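Local coordinates for protein flavin prenyltransferase PAD1, mitochondrial (Aspergillus niger, PDB 6QLG) that probably prenylates reduced FMN, linking a dimethylallyl group to flavin N5 and C6 to make the prenyl-FMN cofactor of the decarboxylase FDC1, at residues B[43-48]-B[121-126]; B[156-161]-B[181-186]; B[69-74]-B[99-104]. All coordinates share one frame; numbering follows the deposited sequence.

Interaction 1: residues B[43-48]-B[121-126]. With FMN (flavin mononucleotide), chain M.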
loop_
_atom_site.group_PDB
_atom_site.type_symbol
_atom_site.label_atom_id
_atom_site.label_comp_id
_atom_site.label_asym_id
_atom_site.label_seq_id
_atom_site.Cartn_x
_atom_site.Cartn_y
_atom_site.Cartn_z
ATOM N N ILE B 43 22.774 4.555 -29.328
ATOM C CA ILE B 43 21.399 4.324 -28.906
ATOM C C ILE B 43 20.975 2.943 -29.382
ATOM O O ILE B 43 21.124 2.616 -30.566
ATOM C CB ILE B 43 20.439 5.404 -29.442
ATOM C CG1 ILE B 43 20.662 6.725 -28.704
ATOM C CG2 ILE B 43 18.990 4.952 -29.302
ATOM C CD1 ILE B 43 19.595 7.764 -28.977
ATOM N N VAL B 44 20.466 2.131 -28.462
ATOM C CA VAL B 44 19.921 0.824 -28.809
ATOM C C VAL B 44 18.490 1.006 -29.296
ATOM O O VAL B 44 17.664 1.629 -28.618
ATOM C CB VAL B 44 19.981 -0.132 -27.609
ATOM C CG1 VAL B 44 19.356 -1.472 -27.969
ATOM C CG2 VAL B 44 21.417 -0.313 -27.139
ATOM N N VAL B 45 18.197 0.471 -30.477
ATOM C CA VAL B 45 16.863 0.516 -31.063
ATOM C C VAL B 45 16.324 -0.907 -31.078
ATOM O O VAL B 45 16.867 -1.779 -31.767
ATOM C CB VAL B 45 16.875 1.120 -32.473
ATOM C CG1 VAL B 45 15.464 1.157 -33.042
ATOM C CG2 VAL B 45 17.494 2.512 -32.451
ATOM N N ALA B 46 15.261 -1.149 -30.320
ATOM C CA ALA B 46 14.635 -2.459 -30.245
ATOM C C ALA B 46 13.242 -2.390 -30.853
ATOM O O ALA B 46 12.466 -1.482 -30.538
ATOM C CB ALA B 46 14.562 -2.954 -28.798
ATOM N N MET B 47 12.936 -3.340 -31.729
ATOM C CA MET B 47 11.619 -3.455 -32.336
ATOM C C MET B 47 10.964 -4.746 -31.865
ATOM O O MET B 47 11.607 -5.800 -31.830
ATOM C CB MET B 47 11.710 -3.434 -33.866
ATOM C CG MET B 47 12.410 -2.200 -34.429
ATOM S SD MET B 47 12.337 -2.074 -36.235
ATOM C CE MET B 47 10.568 -2.148 -36.511
ATOM N N THR B 48 9.691 -4.654 -31.489
ATOM C CA THR B 48 8.910 -5.795 -31.033
ATOM C C THR B 48 7.661 -5.937 -31.894
ATOM O O THR B 48 7.347 -5.086 -32.731
ATOM C CB THR B 48 8.522 -5.661 -29.551
ATOM O OG1 THR B 48 7.609 -4.570 -29.383
ATOM C CG2 THR B 48 9.752 -5.425 -28.687
ATOM N N ILE B 121 15.534 2.741 -26.950
ATOM C CA ILE B 121 14.130 2.960 -27.270
ATOM C C ILE B 121 13.562 1.674 -27.851
ATOM O O ILE B 121 14.138 1.093 -28.779
ATOM C CB ILE B 121 13.930 4.148 -28.235
ATOM C CG1 ILE B 121 12.447 4.310 -28.580
ATOM C CG2 ILE B 121 14.792 3.999 -29.489
ATOM C CD1 ILE B 121 12.105 5.631 -29.246
ATOM N N VAL B 122 12.452 1.213 -27.283
ATOM C CA VAL B 122 11.718 0.060 -27.787
ATOM C C VAL B 122 10.541 0.602 -28.587
ATOM O O VAL B 122 9.600 1.167 -28.019
ATOM C CB VAL B 122 11.255 -0.864 -26.652
ATOM C CG1 VAL B 122 10.638 -2.134 -27.220
ATOM C CG2 VAL B 122 12.423 -1.204 -25.731
ATOM N N VAL B 123 10.595 0.447 -29.906
ATOM C CA VAL B 123 9.633 1.101 -30.789
ATOM C C VAL B 123 9.339 0.215 -31.996
ATOM O O VAL B 123 10.244 -0.069 -32.795
ATOM C CB VAL B 123 10.142 2.488 -31.220
ATOM C CG1 VAL B 123 11.603 2.421 -31.679
ATOM C CG2 VAL B 123 9.257 3.065 -32.316
ATOM N N PRO B 124 8.103 -0.277 -32.155
ATOM C CA PRO B 124 7.047 -0.147 -31.146
ATOM C C PRO B 124 7.246 -1.170 -30.033
ATOM O O PRO B 124 7.993 -2.132 -30.229
ATOM C CB PRO B 124 5.772 -0.424 -31.938
ATOM C CG PRO B 124 6.218 -1.377 -33.004
ATOM C CD PRO B 124 7.632 -0.988 -33.357
ATOM N N CYS B 125 6.605 -0.968 -28.886
ATOM C CA CYS B 125 6.772 -1.845 -27.734
ATOM C C CYS B 125 5.463 -2.575 -27.465
ATOM O O CYS B 125 4.441 -1.942 -27.175
ATOM C CB CYS B 125 7.211 -1.056 -26.501
ATOM S SG CYS B 125 7.537 -2.100 -25.061
ATOM N N SER B 126 5.501 -3.900 -27.556
ATOM C CA SER B 126 4.331 -4.709 -27.264
ATOM C C SER B 126 4.077 -4.763 -25.760
ATOM O O SER B 126 4.940 -4.431 -24.941
ATOM C CB SER B 126 4.508 -6.125 -27.808
ATOM O OG SER B 126 5.526 -6.810 -27.093
HETATM N N1 FMN M . 0.697 -6.875 -29.058
HETATM C C2 FMN M . 0.550 -5.682 -28.381
HETATM O O2 FMN M . 0.753 -5.640 -27.174
HETATM N N3 FMN M . 0.174 -4.547 -29.065
HETATM C C4 FMN M . -0.052 -4.612 -30.428
HETATM O O4 FMN M . -0.390 -3.608 -31.060
HETATM C C4A FMN M . 0.094 -5.809 -31.115
HETATM N N5 FMN M . -0.138 -5.846 -32.478
HETATM C C5A FMN M . 0.005 -7.029 -33.179
HETATM C C6 FMN M . -0.226 -7.073 -34.558
HETATM C C7 FMN M . -0.086 -8.260 -35.275
HETATM C C7M FMN M . -0.340 -8.288 -36.759
HETATM C C8 FMN M . 0.297 -9.413 -34.590
HETATM C C8M FMN M . 0.456 -10.713 -35.332
HETATM C C9 FMN M . 0.523 -9.364 -33.209
HETATM C C9A FMN M . 0.384 -8.179 -32.493
HETATM N N10 FMN M . 0.626 -8.132 -31.120
HETATM C C10 FMN M . 0.471 -6.947 -30.422
HETATM C "C1'" FMN M . 1.013 -9.375 -30.366
HETATM C "C2'" FMN M . 2.511 -9.583 -30.140
HETATM O "O2'" FMN M . 3.181 -9.725 -31.376
HETATM C "C3'" FMN M . 2.707 -10.833 -29.281
HETATM O "O3'" FMN M . 2.201 -10.586 -27.988
HETATM C "C4'" FMN M . 4.165 -11.263 -29.173
HETATM O "O4'" FMN M . 4.291 -12.268 -28.191
HETATM C "C5'" FMN M . 5.068 -10.103 -28.786
HETATM O "O5'" FMN M . 6.398 -10.558 -28.866
HETATM P P FMN M . 7.632 -9.529 -28.821
HETATM O O1P FMN M . 8.860 -10.256 -28.335
HETATM O O2P FMN M . 7.865 -9.006 -30.217
HETATM O O3P FMN M . 7.347 -8.383 -27.876
#
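Val122 and Ala46 pair on neighbouring parallel strands at the centre of the Rossmann-like sheet, and the small Ala46 leaves a hollow that the valine fills: Val122 CG2 lies 4.1 Å from Ala46 CB. The other branch, CG1, swings trans to the backbone N (chi1 -173°) and reaches along the strand to meet Thr48 CG2 at 3.7 Å, the side chains crossing at about a right angle. On the opposite face Val45 is the bump, its CG2 directed to Ile121 CG2 and its CG1 to Val123 CG1; Leu60 and Leu63 of helix 53-65 cover this side, while Ile142 of helix 141-151 covers Ala46 and Thr48. Backbone bonds from Ile121 N to Val44 O, Ala46 N to Ile121 O and Val123 N to Ala46 O hold the strands in register. Beyond them a cis peptide precedes Pro124 as the chain turns. Pro124 O is gripped twice by Thr48, from N at 3.3 Å and from OG1 at 2.6 Å, the hydroxyl standing 30° from the carbonyl plane. The same OG1 accepts Ser126 N at 2.9 Å. Ser126 OG donates to FMN O3P at 2.5 Å and, as N-cap of helix 127-135, also pairs with Thr129 N. Thr48 spends its hydroxyl on the chain before Ser126, its CB lying 3.4 Å from FMN O3P; the serine hydroxyl and helix start probably help stabilise the phosphate's negative charge.

Interaction 2: residues B[156-161]-B[181-186]. With FMN (flavin mononucleotide), chain M; DMA (dimethylallyl diphosphate), chain J.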
loop_
_atom_site.group_PDB
_atom_site.type_symbol
_atom_site.label_atom_id
_atom_site.label_comp_id
_atom_site.label_asym_id
_atom_site.label_seq_id
_atom_site.Cartn_x
_atom_site.Cartn_y
_atom_site.Cartn_z
ATOM N N LEU B 156 15.469 5.095 -20.970
ATOM C CA LEU B 156 14.783 3.988 -21.627
ATOM C C LEU B 156 13.380 4.443 -21.996
ATOM O O LEU B 156 12.586 4.788 -21.114
ATOM C CB LEU B 156 14.726 2.751 -20.722
ATOM C CG LEU B 156 13.855 1.591 -21.215
ATOM C CD1 LEU B 156 14.422 0.986 -22.497
ATOM C CD2 LEU B 156 13.704 0.524 -20.141
ATOM N N VAL B 157 13.075 4.439 -23.291
ATOM C CA VAL B 157 11.784 4.883 -23.805
ATOM C C VAL B 157 11.057 3.681 -24.388
ATOM O O VAL B 157 11.595 2.980 -25.254
ATOM C CB VAL B 157 11.946 5.993 -24.860
ATOM C CG1 VAL B 157 10.591 6.371 -25.442
ATOM C CG2 VAL B 157 12.627 7.210 -24.250
ATOM N N LEU B 158 9.837 3.444 -23.914
ATOM C CA LEU B 158 9.001 2.346 -24.386
ATOM C C LEU B 158 7.821 2.937 -25.146
ATOM O O LEU B 158 6.924 3.537 -24.541
ATOM C CB LEU B 158 8.518 1.480 -23.223
ATOM C CG LEU B 158 9.559 0.973 -22.226
ATOM C CD1 LEU B 158 8.891 0.115 -21.162
ATOM C CD2 LEU B 158 10.645 0.190 -22.937
ATOM N N VAL B 159 7.819 2.769 -26.467
ATOM C CA VAL B 159 6.689 3.192 -27.286
ATOM C C VAL B 159 5.612 2.118 -27.194
ATOM O O VAL B 159 5.367 1.375 -28.152
ATOM C CB VAL B 159 7.119 3.460 -28.742
ATOM C CG1 VAL B 159 5.980 4.090 -29.537
ATOM C CG2 VAL B 159 8.340 4.372 -28.764
ATOM N N ALA B 160 4.967 2.028 -26.029
ATOM C CA ALA B 160 4.035 0.944 -25.735
ATOM C C ALA B 160 2.723 1.169 -26.475
ATOM O O ALA B 160 2.024 2.155 -26.221
ATOM C CB ALA B 160 3.794 0.849 -24.230
ATOM N N ARG B 161 2.380 0.254 -27.375
ATOM C CA ARG B 161 1.217 0.406 -28.241
ATOM C C ARG B 161 0.204 -0.685 -27.915
ATOM O O ARG B 161 0.481 -1.876 -28.103
ATOM C CB ARG B 161 1.626 0.357 -29.711
ATOM C CG ARG B 161 0.548 0.849 -30.650
ATOM C CD ARG B 161 -0.292 -0.302 -31.170
ATOM N NE ARG B 161 -1.534 0.157 -31.783
ATOM C CZ ARG B 161 -2.688 -0.498 -31.708
ATOM N NH1 ARG B 161 -3.775 -0.008 -32.286
ATOM N NH2 ARG B 161 -2.757 -1.645 -31.043
ATOM N N ALA B 181 11.650 4.060 -16.505
ATOM C CA ALA B 181 11.347 4.065 -17.929
ATOM C C ALA B 181 10.358 5.175 -18.271
ATOM O O ALA B 181 9.674 5.726 -17.405
ATOM C CB ALA B 181 10.784 2.712 -18.368
ATOM N N VAL B 182 10.289 5.501 -19.560
ATOM C CA VAL B 182 9.368 6.505 -20.080
ATOM C C VAL B 182 8.389 5.809 -21.014
ATOM O O VAL B 182 8.798 5.190 -22.005
ATOM C CB VAL B 182 10.110 7.636 -20.809
ATOM C CG1 VAL B 182 9.113 8.627 -21.401
ATOM C CG2 VAL B 182 11.080 8.335 -19.864
ATOM N N ILE B 183 7.100 5.911 -20.704
ATOM C CA ILE B 183 6.046 5.347 -21.541
ATOM C C ILE B 183 5.645 6.390 -22.578
ATOM O O ILE B 183 5.224 7.497 -22.226
ATOM C CB ILE B 183 4.837 4.913 -20.698
ATOM C CG1 ILE B 183 5.260 3.905 -19.624
ATOM C CG2 ILE B 183 3.742 4.329 -21.588
ATOM C CD1 ILE B 183 5.859 2.627 -20.184
ATOM N N PHE B 184 5.772 6.038 -23.860
ATOM C CA PHE B 184 5.455 6.931 -24.975
ATOM C C PHE B 184 4.428 6.249 -25.869
ATOM O O PHE B 184 4.790 5.609 -26.868
ATOM C CB PHE B 184 6.716 7.295 -25.765
ATOM C CG PHE B 184 6.530 8.440 -26.742
ATOM C CD1 PHE B 184 5.795 8.274 -27.909
ATOM C CD2 PHE B 184 7.106 9.676 -26.495
ATOM C CE1 PHE B 184 5.626 9.323 -28.801
ATOM C CE2 PHE B 184 6.943 10.729 -27.387
ATOM C CZ PHE B 184 6.201 10.549 -28.540
ATOM N N PRO B 185 3.141 6.355 -25.557
ATOM C CA PRO B 185 2.118 5.845 -26.476
ATOM C C PRO B 185 2.122 6.645 -27.765
ATOM O O PRO B 185 2.113 7.884 -27.736
ATOM C CB PRO B 185 0.806 6.032 -25.698
ATOM C CG PRO B 185 1.107 7.047 -24.653
ATOM C CD PRO B 185 2.565 6.944 -24.335
ATOM N N PRO B 186 2.160 5.978 -28.917
ATOM C CA PRO B 186 2.269 6.710 -30.197
ATOM C C PRO B 186 0.928 7.264 -30.665
ATOM O O PRO B 186 0.347 6.844 -31.672
ATOM C CB PRO B 186 2.831 5.639 -31.136
ATOM C CG PRO B 186 2.246 4.360 -30.618
ATOM C CD PRO B 186 2.167 4.516 -29.110
HETATM N N1 FMN M . 0.697 -6.875 -29.058
HETATM C C2 FMN M . 0.550 -5.682 -28.381
HETATM O O2 FMN M . 0.753 -5.640 -27.174
HETATM N N3 FMN M . 0.174 -4.547 -29.065
HETATM C C4 FMN M . -0.052 -4.612 -30.428
HETATM O O4 FMN M . -0.390 -3.608 -31.060
HETATM C C4A FMN M . 0.094 -5.809 -31.115
HETATM N N5 FMN M . -0.138 -5.846 -32.478
HETATM C C5A FMN M . 0.005 -7.029 -33.179
HETATM C C6 FMN M . -0.226 -7.073 -34.558
HETATM C C7 FMN M . -0.086 -8.260 -35.275
HETATM C C7M FMN M . -0.340 -8.288 -36.759
HETATM C C8 FMN M . 0.297 -9.413 -34.590
HETATM C C8M FMN M . 0.456 -10.713 -35.332
HETATM C C9 FMN M . 0.523 -9.364 -33.209
HETATM C C9A FMN M . 0.384 -8.179 -32.493
HETATM N N10 FMN M . 0.626 -8.132 -31.120
HETATM C C10 FMN M . 0.471 -6.947 -30.422
HETATM C "C1'" FMN M . 1.013 -9.375 -30.366
HETATM C "C2'" FMN M . 2.511 -9.583 -30.140
HETATM O "O2'" FMN M . 3.181 -9.725 -31.376
HETATM C "C3'" FMN M . 2.707 -10.833 -29.281
HETATM O "O3'" FMN M . 2.201 -10.586 -27.988
HETATM C "C4'" FMN M . 4.165 -11.263 -29.173
HETATM O "O4'" FMN M . 4.291 -12.268 -28.191
HETATM C "C5'" FMN M . 5.068 -10.103 -28.786
HETATM O "O5'" FMN M . 6.398 -10.558 -28.866
HETATM P P FMN M . 7.632 -9.529 -28.821
HETATM O O1P FMN M . 8.860 -10.256 -28.335
HETATM O O2P FMN M . 7.865 -9.006 -30.217
HETATM O O3P FMN M . 7.347 -8.383 -27.876
HETATM C C1 DMA J . -3.739 -6.898 -32.550
HETATM O O1 DMA J . -4.814 -6.997 -31.665
HETATM C C2 DMA J . -3.276 -8.300 -32.906
HETATM C C3 DMA J . -3.429 -8.720 -34.136
HETATM C C4 DMA J . -2.966 -10.127 -34.478
HETATM C C5 DMA J . -4.054 -7.808 -35.192
HETATM P PA DMA J . -5.296 -5.590 -30.978
HETATM O O1A DMA J . -6.558 -5.816 -30.173
HETATM O O2A DMA J . -4.162 -5.180 -30.065
HETATM O O3A DMA J . -5.543 -4.508 -32.210
HETATM P PB DMA J . -6.548 -3.197 -32.130
HETATM O O1B DMA J . -6.342 -2.501 -30.802
HETATM O O2B DMA J . -8.007 -3.580 -32.246
HETATM O O3B DMA J . -6.230 -2.257 -33.270
#
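Arg161 and Pro186 meet where the β-α-β unit of strand 155-160, helix 167-178 and strand 182-183 opens onto the active site: the arginine's CG rests 3.9 Å from Pro186 CG, the side chains crossing at about a right angle. Arg161 serves both ligands. Its carbonyl O accepts FMN N3 at 2.9 Å, and its NH2 donates to FMN O4 at 3.1 Å, so backbone and side chain of one residue both bind the N3-C4-O4 part of the flavin. NH1 makes a weak bond to O3B of dimethylallyl diphosphate, which approaches at the guanidinium edge. The chain bends at chi2 (-94°) to bring the group there, and the carbonyls of Pro188 and Val187 of a neighbouring subunit accept from NE and NH1, fixing its rotation.

Behind this shell, Pro186 is wedged against Val159, whose CG1 touches Pro186 CB at 3.9 Å and also comes within 3.3 Å of Phe184 O. Val159 is the centre of an inverse gamma turn, where the strand pairing gives way to a CA-H...O contact from Val159 CA to Phe184 O. Further back the parallel strands are joined by bonds from Val182 N to Leu156 O, Leu158 N to Val182 O and Phe184 N to Leu158 O; Leu158 O also receives a weak bond from Ala160 N. On one face Val157 CG1 packs against Phe184 CB, the side chains pointing the same way. On the other, facing Val176 of helix 167-178, Ile183 crosses Leu158 obliquely, leaving CD1 of Ile183 4.1 Å from CD1 of Leu158.

Interaction 3: residues B[69-74]-B[99-104]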
loop_
_atom_site.group_PDB
_atom_site.type_symbol
_atom_site.label_atom_id
_atom_site.label_comp_id
_atom_site.label_asym_id
_atom_site.label_seq_id
_atom_site.Cartn_x
_atom_site.Cartn_y
_atom_site.Cartn_z
ATOM N N GLU B 69 25.181 6.396 -33.507
ATOM C CA GLU B 69 25.513 4.995 -33.747
ATOM C C GLU B 69 24.392 4.126 -33.186
ATOM O O GLU B 69 24.184 4.079 -31.970
ATOM C CB GLU B 69 26.856 4.647 -33.113
ATOM C CG GLU B 69 27.244 3.182 -33.251
ATOM C CD GLU B 69 28.512 2.842 -32.495
ATOM O OE1 GLU B 69 29.516 3.565 -32.660
ATOM O OE2 GLU B 69 28.504 1.855 -31.731
ATOM N N THR B 70 23.668 3.439 -34.064
ATOM C CA THR B 70 22.494 2.673 -33.673
ATOM C C THR B 70 22.819 1.187 -33.576
ATOM O O THR B 70 23.540 0.638 -34.415
ATOM C CB THR B 70 21.345 2.883 -34.662
ATOM O OG1 THR B 70 21.788 2.565 -35.987
ATOM C CG2 THR B 70 20.864 4.327 -34.622
ATOM N N HIS B 71 22.275 0.544 -32.546
ATOM C CA HIS B 71 22.398 -0.895 -32.338
ATOM C C HIS B 71 20.995 -1.485 -32.358
ATOM O O HIS B 71 20.205 -1.250 -31.436
ATOM C CB HIS B 71 23.114 -1.198 -31.023
ATOM C CG HIS B 71 24.568 -0.839 -31.033
ATOM N ND1 HIS B 71 25.569 -1.785 -31.050
ATOM C CD2 HIS B 71 25.187 0.365 -31.038
ATOM C CE1 HIS B 71 26.744 -1.181 -31.058
ATOM N NE2 HIS B 71 26.540 0.125 -31.052
ATOM N N LEU B 72 20.682 -2.242 -33.404
ATOM C CA LEU B 72 19.329 -2.725 -33.645
ATOM C C LEU B 72 19.167 -4.150 -33.134
ATOM O O LEU B 72 20.031 -5.003 -33.365
ATOM C CB LEU B 72 18.989 -2.666 -35.134
ATOM C CG LEU B 72 17.703 -3.376 -35.568
ATOM C CD1 LEU B 72 16.477 -2.615 -35.086
ATOM C CD2 LEU B 72 17.664 -3.557 -37.079
ATOM N N VAL B 73 18.063 -4.398 -32.433
ATOM C CA VAL B 73 17.610 -5.741 -32.094
ATOM C C VAL B 73 16.146 -5.845 -32.499
ATOM O O VAL B 73 15.349 -4.952 -32.192
ATOM C CB VAL B 73 17.779 -6.060 -30.596
ATOM C CG1 VAL B 73 17.454 -7.522 -30.330
ATOM C CG2 VAL B 73 19.188 -5.732 -30.128
ATOM N N MET B 74 15.797 -6.921 -33.198
ATOM C CA MET B 74 14.432 -7.164 -33.643
ATOM C C MET B 74 13.954 -8.491 -33.077
ATOM O O MET B 74 14.673 -9.494 -33.146
ATOM C CB MET B 74 14.337 -7.192 -35.174
ATOM C CG MET B 74 14.702 -5.891 -35.867
ATOM S SD MET B 74 14.490 -6.015 -37.660
ATOM C CE MET B 74 15.589 -7.377 -38.027
ATOM N N TYR B 99 24.819 -1.429 -36.296
ATOM C CA TYR B 99 25.080 -2.750 -35.744
ATOM C C TYR B 99 23.758 -3.447 -35.460
ATOM O O TYR B 99 22.770 -2.809 -35.084
ATOM C CB TYR B 99 25.924 -2.669 -34.465
ATOM C CG TYR B 99 27.289 -2.065 -34.693
ATOM C CD1 TYR B 99 27.529 -0.723 -34.427
ATOM C CD2 TYR B 99 28.334 -2.833 -35.189
ATOM C CE1 TYR B 99 28.777 -0.165 -34.641
ATOM C CE2 TYR B 99 29.584 -2.284 -35.406
ATOM C CZ TYR B 99 29.801 -0.951 -35.131
ATOM O OH TYR B 99 31.043 -0.400 -35.345
ATOM N N VAL B 100 23.750 -4.763 -35.655
ATOM C CA VAL B 100 22.573 -5.597 -35.435
ATOM C C VAL B 100 22.983 -6.771 -34.561
ATOM O O VAL B 100 24.010 -7.410 -34.815
ATOM C CB VAL B 100 21.964 -6.098 -36.759
ATOM C CG1 VAL B 100 20.701 -6.905 -36.488
ATOM C CG2 VAL B 100 21.668 -4.934 -37.688
ATOM N N HIS B 101 22.186 -7.054 -33.534
ATOM C CA HIS B 101 22.462 -8.138 -32.605
ATOM C C HIS B 101 21.302 -9.122 -32.594
ATOM O O HIS B 101 20.136 -8.727 -32.702
ATOM C CB HIS B 101 22.718 -7.599 -31.195
ATOM C CG HIS B 101 23.723 -6.491 -31.147
ATOM N ND1 HIS B 101 25.082 -6.717 -31.163
ATOM C CD2 HIS B 101 23.566 -5.147 -31.091
ATOM C CE1 HIS B 101 25.720 -5.562 -31.114
ATOM N NE2 HIS B 101 24.823 -4.593 -31.071
ATOM N N ASN B 102 21.634 -10.404 -32.469
ATOM C CA ASN B 102 20.632 -11.461 -32.478
ATOM C C ASN B 102 19.809 -11.419 -31.194
ATOM O O ASN B 102 20.357 -11.269 -30.098
ATOM C CB ASN B 102 21.320 -12.819 -32.633
ATOM C CG ASN B 102 20.350 -13.948 -32.921
ATOM O OD1 ASN B 102 19.341 -14.110 -32.236
ATOM N ND2 ASN B 102 20.662 -14.748 -33.936
ATOM N N ILE B 103 18.487 -11.564 -31.335
ATOM C CA ILE B 103 17.582 -11.509 -30.186
ATOM C C ILE B 103 17.920 -12.584 -29.158
ATOM O O ILE B 103 17.684 -12.401 -27.956
ATOM C CB ILE B 103 16.120 -11.621 -30.670
ATOM C CG1 ILE B 103 15.142 -11.499 -29.498
ATOM C CG2 ILE B 103 15.894 -12.932 -31.413
ATOM C CD1 ILE B 103 14.963 -10.094 -28.995
ATOM N N ASN B 104 18.484 -13.707 -29.598
ATOM C CA ASN B 104 18.822 -14.806 -28.701
ATOM C C ASN B 104 20.230 -14.701 -28.131
ATOM O O ASN B 104 20.617 -15.550 -27.322
ATOM C CB ASN B 104 18.674 -16.148 -29.428
ATOM C CG ASN B 104 17.347 -16.287 -30.140
ATOM O OD1 ASN B 104 17.299 -16.499 -31.354
ATOM N ND2 ASN B 104 16.259 -16.173 -29.390
HETATM O O HOH W 1 17.893 -8.770 -34.072
HETATM O O HOH W 2 17.229 -11.401 -34.103
#
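The imidazole of His71 carries Tyr99 on one face and hydrogen-bonding partners at its edge, at the border of the parallel Rossmann-like sheet where strand 99-100 is outermost within the chain. Tyr99 CD1 lies over the His71 ring, 3.5 Å from His71 CE1, but the near-parallel rings (20°) are slid apart and barely overlap, their centroids 4.9 Å from each other. The side chains run side by side and point the same way. At the edge, His71 ND1 and His101 NE2 share a nearly straight hydrogen bond of 2.9 Å in which either nitrogen could be the donor. These two imidazoles are almost coplanar (2°) and meet rim to rim. On the far side of the ring, Glu69 OE2 accepts from His71 NE2 at 2.7 Å through its anti lone pair. Glu69 is extended, CG anti to the backbone N (chi1 177°), which carries the carboxylate to that ring and slantwise across Tyr99, with OE2 near CE1. With His101 on ND1 and Glu69 on NE2 the ring is held at both nitrogens; Arg42, in a salt bridge with OE2, in turn helps position the carboxylate, which would tend to favour a proton on NE2. Phe115 adds an edge-to-face neighbour to His71.

Backbone bonds run from Tyr99 N to Thr70 O, Leu72 N to Tyr99 O and His101 N to Leu72 O. On the opposite face of the pair, Leu72 CD2 packs against Val100 CG2. Further on, direct backbone bonds give way to two waters: one joins Met74 N to His101 O, the other accepts from Ile103 N and donates weakly to Met74 O. Ile103 packs across Val73 at about a right angle, its CD1 3.8 Å from Val73 CG1.

Overall arrangement
From the N terminus, strand 42-47 comes first, and interaction 1 pairs it with 121-126 after 72 intervening residues. Nested inside that loop is interaction 3, which joins 69-74 to 99-104 at one border of the sheet. Interaction 2 follows in series, closing the short loop from 156-161 to 181-186 at the other border. Interaction 1 lies between them: Val45 N bonds with His71 O on one flank, and Val122 N with Val157 O on the other. All three therefore belong to one parallel sheet of strand order 3-2-1-4-5-6. Interactions 1 and 2 both reach FMN, whereas interactions 2 and 3 do not touch, their centres about 19 Å apart.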